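Local coordinates for hydroxyglutarate synthase (Oryza sativa, PDB 6W1K), which catalyses the iron(II)-dependent, oxygen-consuming decarboxylation and hydroxylation of 2-oxoadipate to D-2-hydroxyglutarate, a step of plant lysine catabolism, at residues A18-E30 / N107-P120. Sequence-based numbering, arbitrary orientation.
Sequences ADSFFRTVISNME and NDGYTGTGVYGPLP
With CG opposite its carbonyl carbon (chi1 -68°) and the chain extended from there to NE, Arg-23 reaches from helix 16-36 into the loop 107-120, where its guanidinium meets the carbonyls of Val-115 and Gly-117. NH1 serves both: it lies 2.7 Å from Gly-117 O, in the plane of that carbonyl and nearly straight (N-H...O 164°), and 2.7 Å from Val-115 O, reached from above the carbonyl plane with a more bent bond (139°). NH2 adds only weak bonds, to Gly-117 O and to Asn-107 OD1, the latter oxygen also accepting from Leu-119 N. One turn back, Asp-19 fixes the group's rotation through a salt bridge, its OD1 2.8 Å from Arg-23 NE and close to the guanidinium plane. Leu-119 CD2 sits centrally over one guanidinium face, 3.6 Å from Arg-23 CZ, and the same methyl touches the ring edge of Phe-22. A methionine in place of Arg-23 would probably leave the buried carbonyls of Val-115 and Gly-117 without their shared donor and Asp-19 without its charged mate. Farther along, Ile-26 and Val-115 pass in opposite directions, Ile-26 CD1 lying 3.7 Å from Val-115 CB, while Val-115 CG2 packs on Ser-27 CB. A water joins Glu-30 OE2 (2.8 Å) to Val-115 N (3.0 Å); Tyr-57 OH also bonds that carboxylate oxygen. The contact thus seats helix 16-36 against the loop joining strands 97-103 and 121-127, with Ile-26 and Val-115 both resting on Phe-60 of strand 57-65, the strand that carries the metal ligand His-59.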
loop_
_atom_site.group_PDB
_atom_site.type_symbol
_atom_site.label_atom_id
_atom_site.label_comp_id
_atom_site.label_asym_id
_atom_site.label_seq_id
_atom_site.Cartn_x
_atom_site.Cartn_y
_atom_site.Cartn_z
ATOM N N ALA A 18 -20.919 -6.222 9.509
ATOM C CA ALA A 18 -19.506 -6.450 9.243
ATOM C C ALA A 18 -18.960 -5.483 8.204
ATOM O O ALA A 18 -17.831 -5.010 8.319
ATOM C CB ALA A 18 -19.320 -7.890 8.779
ATOM N N ASP A 19 -19.720 -5.225 7.155
ATOM C CA ASP A 19 -19.280 -4.299 6.117
ATOM C C ASP A 19 -19.086 -2.904 6.687
ATOM O O ASP A 19 -18.030 -2.279 6.490
ATOM C CB ASP A 19 -20.314 -4.291 4.984
ATOM C CG ASP A 19 -19.834 -3.530 3.754
ATOM O OD1 ASP A 19 -19.565 -2.306 3.858
ATOM O OD2 ASP A 19 -19.750 -4.163 2.673
ATOM N N SER A 20 -20.069 -2.431 7.452
ATOM C CA SER A 20 -19.976 -1.131 8.127
ATOM C C SER A 20 -18.799 -1.086 9.087
ATOM O O SER A 20 -18.036 -0.102 9.133
ATOM C CB SER A 20 -21.284 -0.834 8.895
ATOM O OG SER A 20 -22.350 -0.750 7.997
ATOM N N PHE A 21 -18.667 -2.125 9.906
ATOM C CA PHE A 21 -17.580 -2.141 10.879
ATOM C C PHE A 21 -16.222 -2.165 10.182
ATOM O O PHE A 21 -15.307 -1.407 10.550
ATOM C CB PHE A 21 -17.765 -3.330 11.827
ATOM C CG PHE A 21 -16.658 -3.467 12.813
ATOM C CD1 PHE A 21 -16.458 -2.490 13.756
ATOM C CD2 PHE A 21 -15.782 -4.531 12.754
ATOM C CE1 PHE A 21 -15.396 -2.581 14.646
ATOM C CE2 PHE A 21 -14.719 -4.636 13.642
ATOM C CZ PHE A 21 -14.517 -3.650 14.570
ATOM N N PHE A 22 -16.079 -2.985 9.133
ATOM C CA PHE A 22 -14.818 -3.025 8.400
ATOM C C PHE A 22 -14.440 -1.652 7.875
ATOM O O PHE A 22 -13.273 -1.245 7.970
ATOM C CB PHE A 22 -14.893 -4.008 7.238
ATOM C CG PHE A 22 -13.641 -4.021 6.379
ATOM C CD1 PHE A 22 -12.522 -4.701 6.795
ATOM C CD2 PHE A 22 -13.590 -3.338 5.174
ATOM C CE1 PHE A 22 -11.369 -4.728 6.015
ATOM C CE2 PHE A 22 -12.437 -3.348 4.402
ATOM C CZ PHE A 22 -11.337 -4.045 4.823
ATOM N N ARG A 23 -15.413 -0.900 7.370
ATOM C CA ARG A 23 -15.101 0.428 6.853
ATOM C C ARG A 23 -14.683 1.405 7.950
ATOM O O ARG A 23 -13.849 2.282 7.691
ATOM C CB ARG A 23 -16.287 0.976 6.073
ATOM C CG ARG A 23 -16.519 0.190 4.779
ATOM C CD ARG A 23 -17.748 0.650 4.061
ATOM N NE ARG A 23 -18.064 -0.155 2.874
ATOM C CZ ARG A 23 -17.606 0.092 1.637
ATOM N NH1 ARG A 23 -16.756 1.103 1.420
ATOM N NH2 ARG A 23 -17.978 -0.682 0.613
ATOM N N THR A 24 -15.225 1.297 9.168
ATOM C CA THR A 24 -14.711 2.178 10.233
ATOM C C THR A 24 -13.262 1.836 10.563
ATOM O O THR A 24 -12.503 2.718 10.984
ATOM C CB THR A 24 -15.535 2.110 11.529
ATOM O OG1 THR A 24 -15.331 0.847 12.187
ATOM C CG2 THR A 24 -17.000 2.371 11.257
ATOM N N VAL A 25 -12.854 0.565 10.406
ATOM C CA VAL A 25 -11.480 0.195 10.711
ATOM C C VAL A 25 -10.528 0.791 9.673
ATOM O O VAL A 25 -9.479 1.365 10.019
ATOM C CB VAL A 25 -11.331 -1.341 10.796
ATOM C CG1 VAL A 25 -9.845 -1.727 10.997
ATOM C CG2 VAL A 25 -12.135 -1.953 11.957
ATOM N N ILE A 26 -10.846 0.640 8.390
ATOM C CA ILE A 26 -9.911 1.137 7.387
ATOM C C ILE A 26 -9.947 2.651 7.396
ATOM O O ILE A 26 -8.955 3.291 7.032
ATOM C CB ILE A 26 -10.137 0.552 5.972
ATOM C CG1 ILE A 26 -11.564 0.710 5.463
ATOM C CG2 ILE A 26 -9.715 -0.905 5.977
ATOM C CD1 ILE A 26 -11.706 0.509 3.942
ATOM N N SER A 27 -11.049 3.232 7.865
ATOM C CA SER A 27 -11.110 4.678 8.030
ATOM C C SER A 27 -10.129 5.137 9.093
ATOM O O SER A 27 -9.452 6.156 8.918
ATOM C CB SER A 27 -12.538 5.096 8.371
ATOM O OG SER A 27 -12.565 6.449 8.713
ATOM N N ASN A 28 -9.990 4.364 10.175
ATOM C CA ASN A 28 -9.023 4.722 11.207
ATOM C C ASN A 28 -7.594 4.521 10.721
ATOM O O ASN A 28 -6.715 5.311 11.058
ATOM C CB ASN A 28 -9.308 3.923 12.485
ATOM C CG ASN A 28 -10.469 4.498 13.247
ATOM O OD1 ASN A 28 -10.687 5.695 13.192
ATOM N ND2 ASN A 28 -11.243 3.663 13.918
ATOM N N MET A 29 -7.338 3.485 9.907
ATOM C CA MET A 29 -6.011 3.359 9.312
ATOM C C MET A 29 -5.682 4.600 8.493
ATOM O O MET A 29 -4.571 5.139 8.572
ATOM C CB MET A 29 -5.933 2.107 8.440
ATOM C CG MET A 29 -6.139 0.793 9.197
ATOM S SD MET A 29 -6.224 -0.609 8.047
ATOM C CE MET A 29 -5.794 -1.980 9.092
ATOM N N GLU A 30 -6.644 5.057 7.696
ATOM C CA GLU A 30 -6.460 6.227 6.855
ATOM C C GLU A 30 -6.269 7.489 7.674
ATOM O O GLU A 30 -5.541 8.403 7.247
ATOM C CB GLU A 30 -7.674 6.401 5.955
ATOM C CG GLU A 30 -7.620 7.599 5.066
ATOM C CD GLU A 30 -9.006 8.011 4.572
ATOM O OE1 GLU A 30 -9.891 8.317 5.405
ATOM O OE2 GLU A 30 -9.208 8.046 3.352
ATOM N N ASN A 107 -19.028 -5.777 -2.943
ATOM C CA ASN A 107 -19.567 -4.586 -2.268
ATOM C C ASN A 107 -20.114 -3.674 -3.372
ATOM O O ASN A 107 -19.605 -2.615 -3.702
ATOM C CB ASN A 107 -18.527 -3.906 -1.372
ATOM C CG ASN A 107 -17.340 -3.363 -2.129
ATOM O OD1 ASN A 107 -17.141 -2.162 -2.216
ATOM N ND2 ASN A 107 -16.516 -4.246 -2.626
ATOM N N ASP A 108 -21.198 -4.102 -4.016
ATOM C CA ASP A 108 -21.750 -3.316 -5.118
ATOM C C ASP A 108 -22.659 -2.180 -4.669
ATOM O O ASP A 108 -23.064 -1.365 -5.513
ATOM C CB ASP A 108 -22.555 -4.205 -6.077
ATOM C CG ASP A 108 -21.693 -5.248 -6.775
ATOM O OD1 ASP A 108 -22.208 -6.342 -7.095
ATOM O OD2 ASP A 108 -20.497 -4.975 -6.999
ATOM N N GLY A 109 -23.025 -2.123 -3.389
ATOM C CA GLY A 109 -23.918 -1.086 -2.911
ATOM C C GLY A 109 -23.267 0.041 -2.123
ATOM O O GLY A 109 -23.959 0.794 -1.429
ATOM N N TYR A 110 -21.951 0.196 -2.229
ATOM C CA TYR A 110 -21.302 1.304 -1.541
ATOM C C TYR A 110 -21.963 2.623 -1.928
ATOM O O TYR A 110 -22.453 2.794 -3.045
ATOM C CB TYR A 110 -19.814 1.343 -1.884
ATOM C CG TYR A 110 -19.513 1.528 -3.338
ATOM C CD1 TYR A 110 -19.261 0.437 -4.149
ATOM C CD2 TYR A 110 -19.458 2.790 -3.901
ATOM C CE1 TYR A 110 -18.964 0.599 -5.476
ATOM C CE2 TYR A 110 -19.176 2.960 -5.241
ATOM C CZ TYR A 110 -18.916 1.859 -6.018
ATOM O OH TYR A 110 -18.634 2.002 -7.356
ATOM N N THR A 111 -21.965 3.574 -0.999
ATOM C CA THR A 111 -22.635 4.845 -1.213
ATOM C C THR A 111 -21.723 6.070 -1.231
ATOM O O THR A 111 -22.215 7.181 -1.467
ATOM C CB THR A 111 -23.707 5.050 -0.127
ATOM O OG1 THR A 111 -23.099 4.968 1.165
ATOM C CG2 THR A 111 -24.800 3.980 -0.223
ATOM N N GLY A 112 -20.431 5.920 -1.003
ATOM C CA GLY A 112 -19.563 7.087 -0.975
ATOM C C GLY A 112 -18.248 6.948 -1.712
ATOM O O GLY A 112 -18.137 6.245 -2.727
ATOM N N THR A 113 -17.233 7.628 -1.189
ATOM C CA THR A 113 -15.901 7.651 -1.774
ATOM C C THR A 113 -14.865 7.341 -0.703
ATOM O O THR A 113 -15.177 7.269 0.487
ATOM C CB THR A 113 -15.638 9.007 -2.427
ATOM O OG1 THR A 113 -15.798 10.048 -1.451
ATOM C CG2 THR A 113 -16.654 9.208 -3.580
ATOM N N GLY A 114 -13.631 7.118 -1.153
ATOM C CA GLY A 114 -12.550 6.702 -0.256
ATOM C C GLY A 114 -12.860 5.374 0.411
ATOM O O GLY A 114 -13.225 4.387 -0.241
ATOM N N VAL A 115 -12.756 5.330 1.743
ATOM C CA VAL A 115 -13.053 4.076 2.429
ATOM C C VAL A 115 -14.551 3.745 2.411
ATOM O O VAL A 115 -14.918 2.614 2.743
ATOM C CB VAL A 115 -12.550 4.102 3.884
ATOM C CG1 VAL A 115 -11.034 4.291 3.891
ATOM C CG2 VAL A 115 -13.272 5.220 4.685
ATOM N N TYR A 116 -15.410 4.688 2.031
ATOM C CA TYR A 116 -16.840 4.424 1.834
ATOM C C TYR A 116 -17.212 4.194 0.363
ATOM O O TYR A 116 -18.405 4.105 0.032
ATOM C CB TYR A 116 -17.659 5.565 2.438
ATOM C CG TYR A 116 -17.334 5.731 3.906
ATOM C CD1 TYR A 116 -17.766 4.797 4.846
ATOM C CD2 TYR A 116 -16.542 6.791 4.344
ATOM C CE1 TYR A 116 -17.435 4.931 6.192
ATOM C CE2 TYR A 116 -16.214 6.937 5.687
ATOM C CZ TYR A 116 -16.645 5.998 6.602
ATOM O OH TYR A 116 -16.305 6.153 7.929
ATOM N N GLY A 117 -16.222 4.048 -0.504
ATOM C CA GLY A 117 -16.440 3.753 -1.898
ATOM C C GLY A 117 -16.161 2.292 -2.143
ATOM O O GLY A 117 -16.261 1.463 -1.233
ATOM N N PRO A 118 -15.801 1.940 -3.373
ATOM C CA PRO A 118 -15.459 0.538 -3.651
ATOM C C PRO A 118 -14.311 0.120 -2.741
ATOM O O PRO A 118 -13.332 0.843 -2.581
ATOM C CB PRO A 118 -15.069 0.545 -5.133
ATOM C CG PRO A 118 -14.850 1.969 -5.494
ATOM C CD PRO A 118 -15.721 2.784 -4.576
ATOM N N LEU A 119 -14.457 -1.029 -2.111
ATOM C CA LEU A 119 -13.462 -1.454 -1.139
ATOM C C LEU A 119 -12.116 -1.678 -1.818
ATOM O O LEU A 119 -12.061 -2.195 -2.946
ATOM C CB LEU A 119 -13.899 -2.739 -0.454
ATOM C CG LEU A 119 -14.976 -2.652 0.617
ATOM C CD1 LEU A 119 -15.329 -4.095 0.977
ATOM C CD2 LEU A 119 -14.576 -1.818 1.838
ATOM N N PRO A 120 -11.016 -1.307 -1.168
ATOM C CA PRO A 120 -9.707 -1.431 -1.815
ATOM C C PRO A 120 -9.170 -2.853 -1.744
ATOM O O PRO A 120 -9.501 -3.627 -0.839
ATOM C CB PRO A 120 -8.834 -0.465 -1.009
ATOM C CG PRO A 120 -9.414 -0.523 0.415
ATOM C CD PRO A 120 -10.932 -0.631 0.154
HETATM O O HOH W 1 -11.961 7.975 2.808
#